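Local coordinates for cellulase CEL9M (PDB 1IA6), which probably hydrolyses internal beta-1,4-glucosidic linkages of cellulose as a family 9 glycoside hydrolase, with bound calcium and zinc ions, at residues M254-M259 / V306-A311; G387-G392 / A417-V422; F63-G68 / Y204-F209. All blocks are in the same frame, centred on the assembly; numbering follows the deposited sequence.

Contact 1. Residues M254-M259 / V306-A311; sequences MCWDDM and VLRYAA. With CA (calcium ion), chain B; SO4 (sulfate ion), chain E.
Arg308, on the first turn of helix 306-323 in the alpha-barrel of this family 9 enzyme, meets Trp256 of the loop 254-259 through a bound sulfate, probably from the crystallisation liquor. Its chain leaves anti to the backbone N (chi1 159°), then bends at chi2 (-90°) and chi3 (-57°), which brings the guanidinium back beside Tyr309 and toward the loop. Arg308 NH1 gives a nearly straight bond of 3.0 Å to sulfate O2, and Arg308 NH2 one of 2.8 Å to sulfate O3. Trp256 NE1, at the edge of the indole, donates to the same O2 at 3.0 Å, which leaves that oxygen held by both segments. Arg308 NH1 also forms a salt bridge with Asp414, while NE and NH2 bond to the carbonyls of Gly305 and Trp304. These partners hold the guanidinium in place; the Arg308 side chain lies about 7 Å from that of Glu410, predicted to be catalytic.

Tyr309 follows. One face of its ring receives Arg308 NE, 3.2 Å above the plane and over the centre, while the ring edge faces Cys255. Here the contact is purely apolar: Tyr309 CE1 lies 4.0 Å from Cys255 CB.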
ATOM      1  N   MET A 254      -4.267  -6.335  -8.141  1.00  9.11           N
ATOM      2  CA  MET A 254      -3.188  -5.451  -7.740  1.00  9.16           C
ATOM      3  C   MET A 254      -2.771  -5.727  -6.297  1.00  8.50           C
ATOM      4  O   MET A 254      -3.604  -5.743  -5.392  1.00  8.98           O
ATOM      5  CB  MET A 254      -3.638  -3.994  -7.865  1.00 10.54           C
ATOM      6  CG  MET A 254      -2.683  -2.991  -7.232  1.00 12.12           C
ATOM      7  SD  MET A 254      -3.264  -1.297  -7.464  1.00 13.79           S
ATOM      8  CE  MET A 254      -4.443  -1.156  -6.137  1.00 10.89           C
ATOM      9  N   CYS A 255      -1.480  -5.952  -6.093  1.00  8.33           N
ATOM     10  CA  CYS A 255      -0.944  -6.188  -4.757  1.00  9.45           C
ATOM     11  C   CYS A 255       0.562  -5.962  -4.802  1.00  9.29           C
ATOM     12  O   CYS A 255       1.127  -5.744  -5.877  1.00  8.65           O
ATOM     13  CB  CYS A 255      -1.283  -7.601  -4.261  1.00 10.54           C
ATOM     14  SG  CYS A 255      -0.658  -8.962  -5.258  1.00 14.10           S
ATOM     15  N   TRP A 256       1.213  -6.017  -3.646  1.00  8.66           N
ATOM     16  CA  TRP A 256       2.643  -5.752  -3.591  1.00  8.47           C
ATOM     17  C   TRP A 256       3.512  -6.552  -4.557  1.00  8.22           C
ATOM     18  O   TRP A 256       4.553  -6.064  -4.990  1.00  8.78           O
ATOM     19  CB  TRP A 256       3.176  -5.913  -2.155  1.00  9.55           C
ATOM     20  CG  TRP A 256       2.962  -7.262  -1.544  1.00 10.90           C
ATOM     21  CD1 TRP A 256       1.909  -7.654  -0.769  1.00 13.02           C
ATOM     22  CD2 TRP A 256       3.815  -8.405  -1.670  1.00 10.73           C
ATOM     23  NE1 TRP A 256       2.054  -8.973  -0.403  1.00 13.39           N
ATOM     24  CE2 TRP A 256       3.215  -9.457  -0.944  1.00 10.70           C
ATOM     25  CE3 TRP A 256       5.030  -8.644  -2.329  1.00 10.28           C
ATOM     26  CZ2 TRP A 256       3.788 -10.734  -0.859  1.00 13.50           C
ATOM     27  CZ3 TRP A 256       5.600  -9.911  -2.245  1.00 10.03           C
ATOM     28  CH2 TRP A 256       4.976 -10.939  -1.514  1.00 11.26           C
ATOM     29  N   ASP A 257       3.089  -7.763  -4.915  1.00  8.79           N
ATOM     30  CA  ASP A 257       3.886  -8.598  -5.815  1.00  8.24           C
ATOM     31  C   ASP A 257       3.443  -8.581  -7.274  1.00  8.60           C
ATOM     32  O   ASP A 257       4.249  -8.819  -8.170  1.00  8.27           O
ATOM     33  CB  ASP A 257       3.881 -10.052  -5.318  1.00 10.21           C
ATOM     34  CG  ASP A 257       4.822 -10.949  -6.109  1.00 11.35           C
ATOM     35  OD1 ASP A 257       5.982 -10.547  -6.329  1.00 12.98           O
ATOM     36  OD2 ASP A 257       4.408 -12.063  -6.500  1.00 12.81           O
ATOM     37  N   ASP A 258       2.169  -8.289  -7.509  1.00  8.17           N
ATOM     38  CA  ASP A 258       1.625  -8.288  -8.866  1.00  9.52           C
ATOM     39  C   ASP A 258       1.042  -6.940  -9.279  1.00  8.09           C
ATOM     40  O   ASP A 258      -0.029  -6.544  -8.819  1.00  7.39           O
ATOM     41  CB  ASP A 258       0.561  -9.393  -8.972  1.00 12.45           C
ATOM     42  CG  ASP A 258      -0.092  -9.461 -10.343  1.00 15.32           C
ATOM     43  OD1 ASP A 258       0.432  -8.859 -11.301  1.00 17.32           O
ATOM     44  OD2 ASP A 258      -1.136 -10.134 -10.456  1.00 21.02           O
ATOM     45  N   MET A 259       1.759  -6.236 -10.150  1.00  8.60           N
ATOM     46  CA  MET A 259       1.312  -4.934 -10.626  1.00  8.03           C
ATOM     47  C   MET A 259       1.013  -4.947 -12.121  1.00  9.02           C
ATOM     48  O   MET A 259       0.973  -3.897 -12.758  1.00  8.47           O
ATOM     49  CB  MET A 259       2.370  -3.868 -10.318  1.00  8.72           C
ATOM     50  CG  MET A 259       2.458  -3.493  -8.846  1.00  8.80           C
ATOM     51  SD  MET A 259       0.942  -2.713  -8.261  1.00 10.16           S
ATOM     52  CE  MET A 259       1.184  -1.038  -8.867  1.00 12.35           C
ATOM     53  N   VAL A 306      -7.982 -11.154   2.719  1.00  7.54           N
ATOM     54  CA  VAL A 306      -9.048 -11.198   1.729  1.00  9.18           C
ATOM     55  C   VAL A 306      -9.668  -9.841   1.398  1.00  7.60           C
ATOM     56  O   VAL A 306      -9.942  -9.558   0.231  1.00  9.40           O
ATOM     57  CB  VAL A 306     -10.159 -12.203   2.142  1.00 11.32           C
ATOM     58  CG1 VAL A 306     -10.859 -11.737   3.395  1.00 12.56           C
ATOM     59  CG2 VAL A 306     -11.146 -12.375   1.000  1.00 11.61           C
ATOM     60  N   LEU A 307      -9.881  -8.994   2.403  1.00  7.77           N
ATOM     61  CA  LEU A 307     -10.473  -7.675   2.155  1.00  7.97           C
ATOM     62  C   LEU A 307      -9.491  -6.772   1.416  1.00  8.67           C
ATOM     63  O   LEU A 307      -9.890  -5.904   0.638  1.00  8.55           O
ATOM     64  CB  LEU A 307     -10.902  -7.021   3.471  1.00  8.26           C
ATOM     65  CG  LEU A 307     -11.986  -7.801   4.227  1.00  8.61           C
ATOM     66  CD1 LEU A 307     -12.339  -7.070   5.512  1.00 10.43           C
ATOM     67  CD2 LEU A 307     -13.222  -7.954   3.345  1.00  9.95           C
ATOM     68  N   ARG A 308      -8.204  -6.980   1.668  1.00  7.56           N
ATOM     69  CA  ARG A 308      -7.157  -6.216   1.007  1.00  9.86           C
ATOM     70  C   ARG A 308      -7.285  -6.416  -0.508  1.00  8.70           C
ATOM     71  O   ARG A 308      -7.185  -5.461  -1.280  1.00  9.27           O
ATOM     72  CB  ARG A 308      -5.785  -6.680   1.533  1.00 10.14           C
ATOM     73  CG  ARG A 308      -4.569  -6.377   0.663  1.00 11.05           C
ATOM     74  CD  ARG A 308      -4.310  -7.512  -0.313  1.00 13.15           C
ATOM     75  NE  ARG A 308      -4.126  -8.805   0.354  1.00 12.01           N
ATOM     76  CZ  ARG A 308      -2.997  -9.224   0.921  1.00 13.39           C
ATOM     77  NH1 ARG A 308      -1.909  -8.462   0.925  1.00 14.99           N
ATOM     78  NH2 ARG A 308      -2.945 -10.432   1.467  1.00 14.52           N
ATOM     79  N   TYR A 309      -7.532  -7.654  -0.932  1.00  7.38           N
ATOM     80  CA  TYR A 309      -7.677  -7.944  -2.355  1.00  8.79           C
ATOM     81  C   TYR A 309      -8.945  -7.341  -2.951  1.00  8.04           C
ATOM     82  O   TYR A 309      -8.912  -6.788  -4.049  1.00  8.59           O
ATOM     83  CB  TYR A 309      -7.672  -9.457  -2.600  1.00  9.30           C
ATOM     84  CG  TYR A 309      -6.337 -10.113  -2.336  1.00 12.62           C
ATOM     85  CD1 TYR A 309      -5.175  -9.634  -2.941  1.00 13.17           C
ATOM     86  CD2 TYR A 309      -6.231 -11.219  -1.490  1.00 12.65           C
ATOM     87  CE1 TYR A 309      -3.941 -10.235  -2.713  1.00 16.48           C
ATOM     88  CE2 TYR A 309      -4.996 -11.831  -1.256  1.00 14.72           C
ATOM     89  CZ  TYR A 309      -3.858 -11.330  -1.872  1.00 17.44           C
ATOM     90  OH  TYR A 309      -2.631 -11.916  -1.654  1.00 19.76           O
ATOM     91  N   ALA A 310     -10.064  -7.454  -2.235  1.00  8.01           N
ATOM     92  CA  ALA A 310     -11.328  -6.913  -2.729  1.00  9.74           C
ATOM     93  C   ALA A 310     -11.257  -5.396  -2.909  1.00 10.00           C
ATOM     94  O   ALA A 310     -11.759  -4.852  -3.901  1.00  9.93           O
ATOM     95  CB  ALA A 310     -12.469  -7.283  -1.777  1.00  8.28           C
ATOM     96  N   ALA A 311     -10.630  -4.716  -1.951  1.00  8.76           N
ATOM     97  CA  ALA A 311     -10.487  -3.264  -2.017  1.00  7.95           C
ATOM     98  C   ALA A 311      -9.560  -2.845  -3.159  1.00  8.45           C
ATOM     99  O   ALA A 311      -9.836  -1.877  -3.864  1.00  8.84           O
ATOM    100  CB  ALA A 311      -9.950  -2.729  -0.691  1.00  8.24           C
TER
HETATM  101 CA    CA B1263       6.076  -7.580  -9.210  1.00  6.92          CA
HETATM  102  S   SO4 E1266       0.644 -11.233   2.442  1.00 30.63           S
HETATM  103  O1  SO4 E1266       1.059 -11.302   3.860  1.00 28.72           O
HETATM  104  O2  SO4 E1266       0.583  -9.820   2.023  1.00 24.34           O
HETATM  105  O3  SO4 E1266      -0.686 -11.861   2.297  1.00 27.67           O
HETATM  106  O4  SO4 E1266       1.625 -11.965   1.611  1.00 28.45           O
HETATM  107  O   HOH W   1       5.015  -6.021  -7.676  1.00 10.25           O
HETATM  108  O   HOH W   2       7.144  -8.122  -7.139  1.00  9.24           O

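Contact 2. Residues G387-G392 / A417-V422; sequences GALVGG and AGLVGV
Leu389 and Leu419 face each other across a buried apolar contact between the loop 387-392 and the helix 413-429, one of those making up the alpha-barrel. The closest approach is Leu419 CD2 to Leu389 CB, 3.9 Å. Leu389's own methyls stand a little further back: CD1 is 4.4 Å from Leu419 CD2, and CD2 is 4.3 Å from Leu419 CB. One leucine therefore pushes a single branch against the root of the other, and the two forks do not interlock deeply. In Leu419 CG is anti to the backbone N (chi1 177°), and chi2 of 63° then sets CD2 against Leu389 CB.

Polar atoms play a lesser part between the segments. Gly387 O comes within 4.3 Å of Leu419 CD2, a van der Waals approach, and no hydrogen bond joins the two. Asn416 of the same helix makes the polar link: its ND2 bonds to Gly387 O and its OD1 accepts from Leu389 N. Backbone bonds to Ile352 and Tyr350, among others, also hold the loop.

Gly387 itself adopts a positive phi (86°), a conformation that suits glycine. Around the pair, Leu307 and Ile340 press on Leu389, joining helices 306-323 and 327-341 to the same core. The chemistry implies a division of labour between loop and helix 413-429: Asn416 supplies directional bonds through its amide, and the leucines add nondirectional apolar burial.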
ATOM      1  N   GLY A 387      -9.015   3.288  11.787  1.00  8.19           N
ATOM      2  CA  GLY A 387      -8.780   3.179  10.353  1.00  8.61           C
ATOM      3  C   GLY A 387      -8.157   1.914   9.788  1.00  7.90           C
ATOM      4  O   GLY A 387      -8.067   1.767   8.570  1.00  8.63           O
ATOM      5  N   ALA A 388      -7.743   0.988  10.644  1.00  8.26           N
ATOM      6  CA  ALA A 388      -7.115  -0.236  10.159  1.00 10.22           C
ATOM      7  C   ALA A 388      -8.092  -1.215   9.517  1.00 10.14           C
ATOM      8  O   ALA A 388      -9.143  -1.518  10.079  1.00 10.27           O
ATOM      9  CB  ALA A 388      -6.372  -0.937  11.301  1.00 10.85           C
ATOM     10  N   LEU A 389      -7.735  -1.700   8.332  1.00  9.49           N
ATOM     11  CA  LEU A 389      -8.543  -2.696   7.637  1.00  9.25           C
ATOM     12  C   LEU A 389      -7.992  -4.049   8.094  1.00  9.47           C
ATOM     13  O   LEU A 389      -6.801  -4.326   7.925  1.00  7.97           O
ATOM     14  CB  LEU A 389      -8.381  -2.558   6.119  1.00  9.09           C
ATOM     15  CG  LEU A 389      -9.122  -3.590   5.258  1.00 10.65           C
ATOM     16  CD1 LEU A 389     -10.629  -3.374   5.361  1.00 11.52           C
ATOM     17  CD2 LEU A 389      -8.681  -3.462   3.815  1.00  9.57           C
ATOM     18  N   VAL A 390      -8.836  -4.887   8.685  1.00  7.48           N
ATOM     19  CA  VAL A 390      -8.364  -6.192   9.142  1.00  9.11           C
ATOM     20  C   VAL A 390      -8.372  -7.224   8.018  1.00  9.62           C
ATOM     21  O   VAL A 390      -8.920  -6.980   6.942  1.00  9.64           O
ATOM     22  CB  VAL A 390      -9.212  -6.719  10.322  1.00  8.47           C
ATOM     23  CG1 VAL A 390      -9.083  -5.777  11.507  1.00 12.62           C
ATOM     24  CG2 VAL A 390     -10.664  -6.856   9.907  1.00  8.41           C
ATOM     25  N   GLY A 391      -7.754  -8.376   8.270  1.00  9.36           N
ATOM     26  CA  GLY A 391      -7.702  -9.423   7.264  1.00 10.37           C
ATOM     27  C   GLY A 391      -9.056  -9.711   6.643  1.00 10.53           C
ATOM     28  O   GLY A 391      -9.206  -9.685   5.420  1.00 10.19           O
ATOM     29  N   GLY A 392     -10.051  -9.986   7.481  1.00 10.71           N
ATOM     30  CA  GLY A 392     -11.377 -10.263   6.962  1.00 10.99           C
ATOM     31  C   GLY A 392     -11.927 -11.624   7.355  1.00 12.03           C
ATOM     32  O   GLY A 392     -11.275 -12.375   8.074  1.00 13.57           O
ATOM     33  N   ALA A 417      -3.442   0.740   1.973  1.00  8.74           N
ATOM     34  CA  ALA A 417      -3.127   1.529   0.785  1.00  8.60           C
ATOM     35  C   ALA A 417      -4.274   1.474  -0.225  1.00  9.07           C
ATOM     36  O   ALA A 417      -4.742   2.508  -0.704  1.00  7.73           O
ATOM     37  CB  ALA A 417      -1.839   1.023   0.145  1.00  9.94           C
ATOM     38  N   GLY A 418      -4.729   0.262  -0.531  1.00  7.69           N
ATOM     39  CA  GLY A 418      -5.816   0.083  -1.477  1.00  9.44           C
ATOM     40  C   GLY A 418      -7.151   0.582  -0.957  1.00  9.63           C
ATOM     41  O   GLY A 418      -8.007   0.997  -1.742  1.00 10.50           O
ATOM     42  N   LEU A 419      -7.336   0.540   0.359  1.00  8.35           N
ATOM     43  CA  LEU A 419      -8.580   1.000   0.972  1.00  9.91           C
ATOM     44  C   LEU A 419      -8.728   2.500   0.780  1.00  8.61           C
ATOM     45  O   LEU A 419      -9.800   2.985   0.421  1.00  9.30           O
ATOM     46  CB  LEU A 419      -8.605   0.674   2.469  1.00 10.64           C
ATOM     47  CG  LEU A 419      -9.838   1.178   3.235  1.00 11.73           C
ATOM     48  CD1 LEU A 419     -11.098   0.505   2.692  1.00 12.11           C
ATOM     49  CD2 LEU A 419      -9.684   0.893   4.712  1.00 11.81           C
ATOM     50  N   VAL A 420      -7.653   3.239   1.031  1.00  8.40           N
ATOM     51  CA  VAL A 420      -7.702   4.686   0.861  1.00  8.88           C
ATOM     52  C   VAL A 420      -8.133   5.016  -0.566  1.00  8.91           C
ATOM     53  O   VAL A 420      -9.003   5.859  -0.783  1.00 10.52           O
ATOM     54  CB  VAL A 420      -6.330   5.337   1.131  1.00  8.93           C
ATOM     55  CG1 VAL A 420      -6.396   6.829   0.828  1.00  8.66           C
ATOM     56  CG2 VAL A 420      -5.926   5.116   2.578  1.00  9.25           C
ATOM     57  N   GLY A 421      -7.525   4.338  -1.536  1.00  8.58           N
ATOM     58  CA  GLY A 421      -7.853   4.576  -2.931  1.00 10.70           C
ATOM     59  C   GLY A 421      -9.302   4.308  -3.306  1.00 10.87           C
ATOM     60  O   GLY A 421      -9.942   5.140  -3.949  1.00 10.17           O
ATOM     61  N   VAL A 422      -9.830   3.152  -2.912  1.00 11.48           N
ATOM     62  CA  VAL A 422     -11.210   2.823  -3.246  1.00  9.84           C
ATOM     63  C   VAL A 422     -12.195   3.771  -2.561  1.00  9.62           C
ATOM     64  O   VAL A 422     -13.208   4.149  -3.150  1.00 10.80           O
ATOM     65  CB  VAL A 422     -11.556   1.339  -2.896  1.00  9.96           C
ATOM     66  CG1 VAL A 422     -11.673   1.147  -1.396  1.00  8.20           C
ATOM     67  CG2 VAL A 422     -12.848   0.933  -3.600  1.00  9.97           C
TER

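Contact 3. Residues F63-G68 / Y204-F209; sequences FGLPQG and YQATSF. With CA (calcium ion), chain B.
Phe63, at the N-cap of helix 64-80, opens the contact by setting one ring face against Tyr204 of the loop 204-209. Tyr204 CD2 lies 3.7 Å above the Phe63 plane, shifted toward the rim. The two planes are inclined at 56°, with Tyr204 CE2 only 3.6 Å from Phe63 CD2.

Leu65, on the first turn, reaches further along the loop: its CG is anti to the backbone N (chi1 -172°), and Leu65 CD2 meets Ala206 CB at 3.9 Å, a small apolar contact close to the calcium site that Ser208 helps form through both its O and its OG.

Pro66 completes the grip on Tyr204. Its CG sits over the middle of the phenol ring, 3.7 Å from the centroid and 10° off the normal, a clear CH-pi contact. The tyrosine ring is thus fixed by proline and phenylalanine together, and its hydroxyl is hydrogen-bonded to Asp56. The edge-to-face pairing of Tyr204 with Trp256 ties it to the loop before helix 260-271.

In the fold, the contact joins the end of the short strand 62-63 and the start of helix 64-80 to the loop before helix 210-224, while Leu65 and Ala206 also lean on Asp153 of helix 152-169.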
ATOM      1  N   PHE A  63      10.051  -3.370   5.451  1.00  6.80           N
ATOM      2  CA  PHE A  63      10.256  -4.195   4.258  1.00  7.93           C
ATOM      3  C   PHE A  63      10.109  -3.340   3.005  1.00  7.43           C
ATOM      4  O   PHE A  63       9.061  -2.749   2.776  1.00  8.50           O
ATOM      5  CB  PHE A  63       9.223  -5.329   4.216  1.00  7.50           C
ATOM      6  CG  PHE A  63       9.471  -6.428   5.216  1.00  9.73           C
ATOM      7  CD1 PHE A  63      10.520  -7.326   5.037  1.00 10.29           C
ATOM      8  CD2 PHE A  63       8.638  -6.582   6.317  1.00 10.68           C
ATOM      9  CE1 PHE A  63      10.734  -8.367   5.943  1.00 11.56           C
ATOM     10  CE2 PHE A  63       8.842  -7.621   7.230  1.00 12.47           C
ATOM     11  CZ  PHE A  63       9.892  -8.514   7.041  1.00 10.34           C
ATOM     12  N   GLY A  64      11.150  -3.313   2.180  1.00  7.52           N
ATOM     13  CA  GLY A  64      11.141  -2.491   0.979  1.00  7.47           C
ATOM     14  C   GLY A  64      10.038  -2.604  -0.062  1.00  7.37           C
ATOM     15  O   GLY A  64       9.569  -1.577  -0.566  1.00  7.32           O
ATOM     16  N   LEU A  65       9.613  -3.815  -0.406  1.00  6.20           N
ATOM     17  CA  LEU A  65       8.590  -3.938  -1.439  1.00  6.42           C
ATOM     18  C   LEU A  65       7.235  -3.388  -1.007  1.00  6.38           C
ATOM     19  O   LEU A  65       6.668  -2.535  -1.691  1.00  6.54           O
ATOM     20  CB  LEU A  65       8.467  -5.391  -1.920  1.00  7.44           C
ATOM     21  CG  LEU A  65       7.553  -5.619  -3.134  1.00  9.01           C
ATOM     22  CD1 LEU A  65       7.831  -4.582  -4.222  1.00  8.33           C
ATOM     23  CD2 LEU A  65       7.780  -7.029  -3.674  1.00 10.32           C
ATOM     24  N   PRO A  66       6.688  -3.870   0.121  1.00  7.68           N
ATOM     25  CA  PRO A  66       5.388  -3.323   0.526  1.00  7.07           C
ATOM     26  C   PRO A  66       5.475  -1.846   0.917  1.00  7.55           C
ATOM     27  O   PRO A  66       4.487  -1.121   0.826  1.00  7.38           O
ATOM     28  CB  PRO A  66       4.967  -4.229   1.689  1.00  7.51           C
ATOM     29  CG  PRO A  66       6.265  -4.761   2.220  1.00  7.70           C
ATOM     30  CD  PRO A  66       7.071  -5.013   0.969  1.00  5.99           C
ATOM     31  N   GLN A  67       6.650  -1.398   1.354  1.00  6.86           N
ATOM     32  CA  GLN A  67       6.811   0.008   1.721  1.00  7.25           C
ATOM     33  C   GLN A  67       6.655   0.854   0.454  1.00  6.40           C
ATOM     34  O   GLN A  67       5.924   1.846   0.442  1.00  5.48           O
ATOM     35  CB  GLN A  67       8.190   0.246   2.351  1.00  7.24           C
ATOM     36  CG  GLN A  67       8.399   1.646   2.934  1.00  8.52           C
ATOM     37  CD  GLN A  67       8.124   1.741   4.437  1.00  9.33           C
ATOM     38  OE1 GLN A  67       8.289   2.806   5.038  1.00  9.55           O
ATOM     39  NE2 GLN A  67       7.710   0.633   5.047  1.00  9.05           N
ATOM     40  N   GLY A  68       7.335   0.447  -0.616  1.00  5.28           N
ATOM     41  CA  GLY A  68       7.258   1.175  -1.875  1.00  6.25           C
ATOM     42  C   GLY A  68       5.895   1.071  -2.538  1.00  6.11           C
ATOM     43  O   GLY A  68       5.363   2.058  -3.049  1.00  6.00           O
ATOM     44  N   TYR A 204       8.214 -11.631   2.404  1.00  9.19           N
ATOM     45  CA  TYR A 204       7.770 -11.033   1.156  1.00  9.36           C
ATOM     46  C   TYR A 204       8.568 -11.604  -0.002  1.00 10.25           C
ATOM     47  O   TYR A 204       9.508 -10.986  -0.497  1.00 12.46           O
ATOM     48  CB  TYR A 204       7.909  -9.512   1.226  1.00  9.58           C
ATOM     49  CG  TYR A 204       6.833  -8.879   2.082  1.00 10.19           C
ATOM     50  CD1 TYR A 204       5.550  -8.669   1.577  1.00 10.26           C
ATOM     51  CD2 TYR A 204       7.080  -8.546   3.415  1.00  8.71           C
ATOM     52  CE1 TYR A 204       4.535  -8.147   2.376  1.00 11.19           C
ATOM     53  CE2 TYR A 204       6.073  -8.022   4.225  1.00  9.24           C
ATOM     54  CZ  TYR A 204       4.803  -7.827   3.698  1.00  9.04           C
ATOM     55  OH  TYR A 204       3.800  -7.313   4.487  1.00  9.12           O
ATOM     56  N   GLN A 205       8.189 -12.808  -0.415  1.00 10.54           N
ATOM     57  CA  GLN A 205       8.852 -13.487  -1.518  1.00 13.78           C
ATOM     58  C   GLN A 205       8.264 -13.017  -2.845  1.00 13.08           C
ATOM     59  O   GLN A 205       7.147 -13.387  -3.208  1.00 13.32           O
ATOM     60  CB  GLN A 205       8.686 -14.997  -1.360  1.00 16.68           C
ATOM     61  CG  GLN A 205       9.457 -15.553  -0.176  1.00 22.03           C
ATOM     62  CD  GLN A 205       9.161 -17.012   0.084  1.00 25.11           C
ATOM     63  OE1 GLN A 205       8.132 -17.357   0.670  1.00 28.49           O
ATOM     64  NE2 GLN A 205      10.058 -17.882  -0.359  1.00 27.89           N
ATOM     65  N   ALA A 206       9.029 -12.200  -3.565  1.00 12.81           N
ATOM     66  CA  ALA A 206       8.582 -11.647  -4.840  1.00 12.39           C
ATOM     67  C   ALA A 206       8.773 -12.619  -5.995  1.00 13.79           C
ATOM     68  O   ALA A 206       9.658 -13.478  -5.961  1.00 13.94           O
ATOM     69  CB  ALA A 206       9.317 -10.349  -5.123  1.00 10.99           C
ATOM     70  N   THR A 207       7.952 -12.464  -7.029  1.00 13.37           N
ATOM     71  CA  THR A 207       8.011 -13.351  -8.183  1.00 14.93           C
ATOM     72  C   THR A 207       8.119 -12.646  -9.531  1.00 16.31           C
ATOM     73  O   THR A 207       8.370 -13.295 -10.546  1.00 18.04           O
ATOM     74  CB  THR A 207       6.761 -14.243  -8.244  1.00 16.33           C
ATOM     75  OG1 THR A 207       5.602 -13.424  -8.456  1.00 15.09           O
ATOM     76  CG2 THR A 207       6.591 -15.014  -6.945  1.00 18.23           C
ATOM     77  N   SER A 208       7.940 -11.329  -9.552  1.00 12.76           N
ATOM     78  CA  SER A 208       7.977 -10.607 -10.820  1.00 11.69           C
ATOM     79  C   SER A 208       8.496  -9.185 -10.699  1.00 10.85           C
ATOM     80  O   SER A 208       8.262  -8.524  -9.692  1.00 10.23           O
ATOM     81  CB  SER A 208       6.566 -10.551 -11.394  1.00 11.11           C
ATOM     82  OG  SER A 208       5.718  -9.854 -10.490  1.00 10.14           O
ATOM     83  N   PHE A 209       9.185  -8.709 -11.736  1.00  9.62           N
ATOM     84  CA  PHE A 209       9.686  -7.338 -11.723  1.00 10.13           C
ATOM     85  C   PHE A 209       9.344  -6.582 -13.010  1.00  9.95           C
ATOM     86  O   PHE A 209       9.381  -5.355 -13.039  1.00 10.13           O
ATOM     87  CB  PHE A 209      11.200  -7.310 -11.460  1.00 11.46           C
ATOM     88  CG  PHE A 209      12.025  -7.957 -12.534  1.00 12.43           C
ATOM     89  CD1 PHE A 209      12.289  -7.292 -13.725  1.00 14.53           C
ATOM     90  CD2 PHE A 209      12.536  -9.239 -12.353  1.00 14.86           C
ATOM     91  CE1 PHE A 209      13.052  -7.892 -14.722  1.00 14.54           C
ATOM     92  CE2 PHE A 209      13.300  -9.848 -13.345  1.00 14.99           C
ATOM     93  CZ  PHE A 209      13.556  -9.173 -14.530  1.00 15.02           C
TER
HETATM   94 CA    CA B1263       6.076  -7.580  -9.210  1.00  6.92          CA
HETATM   95  O   HOH W   2       7.144  -8.122  -7.139  1.00  9.24           O
HETATM   96  O   HOH W   1       5.015  -6.021  -7.676  1.00 10.25           O

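In the fold
Contact 1 is the middle of the three. It meets contact 2, whose centre is 10 Å away, through Leu307 N and Gly391 O, a probable hydrogen bond of 3.2 Å. Toward contact 3, with centres 13 Å apart, Asp257 OD2 probably bonds to Thr207 OG1 (2.7 Å), and Trp256 CE3 packs on Leu65 CD2 at 3.5 Å. The calcium, with its two waters, is shared by contacts 1 and 3: the carbonyl O of Asp257 joins Ser208, Asp211 and Asp212. Contacts 2 and 3 stay apart, nearest atoms about 7 Å. The side chains of Glu410, one of two predicted active-site residues, and Leu389 are about 10 Å apart; the sulfate lies about 4 Å from that of Tyr204.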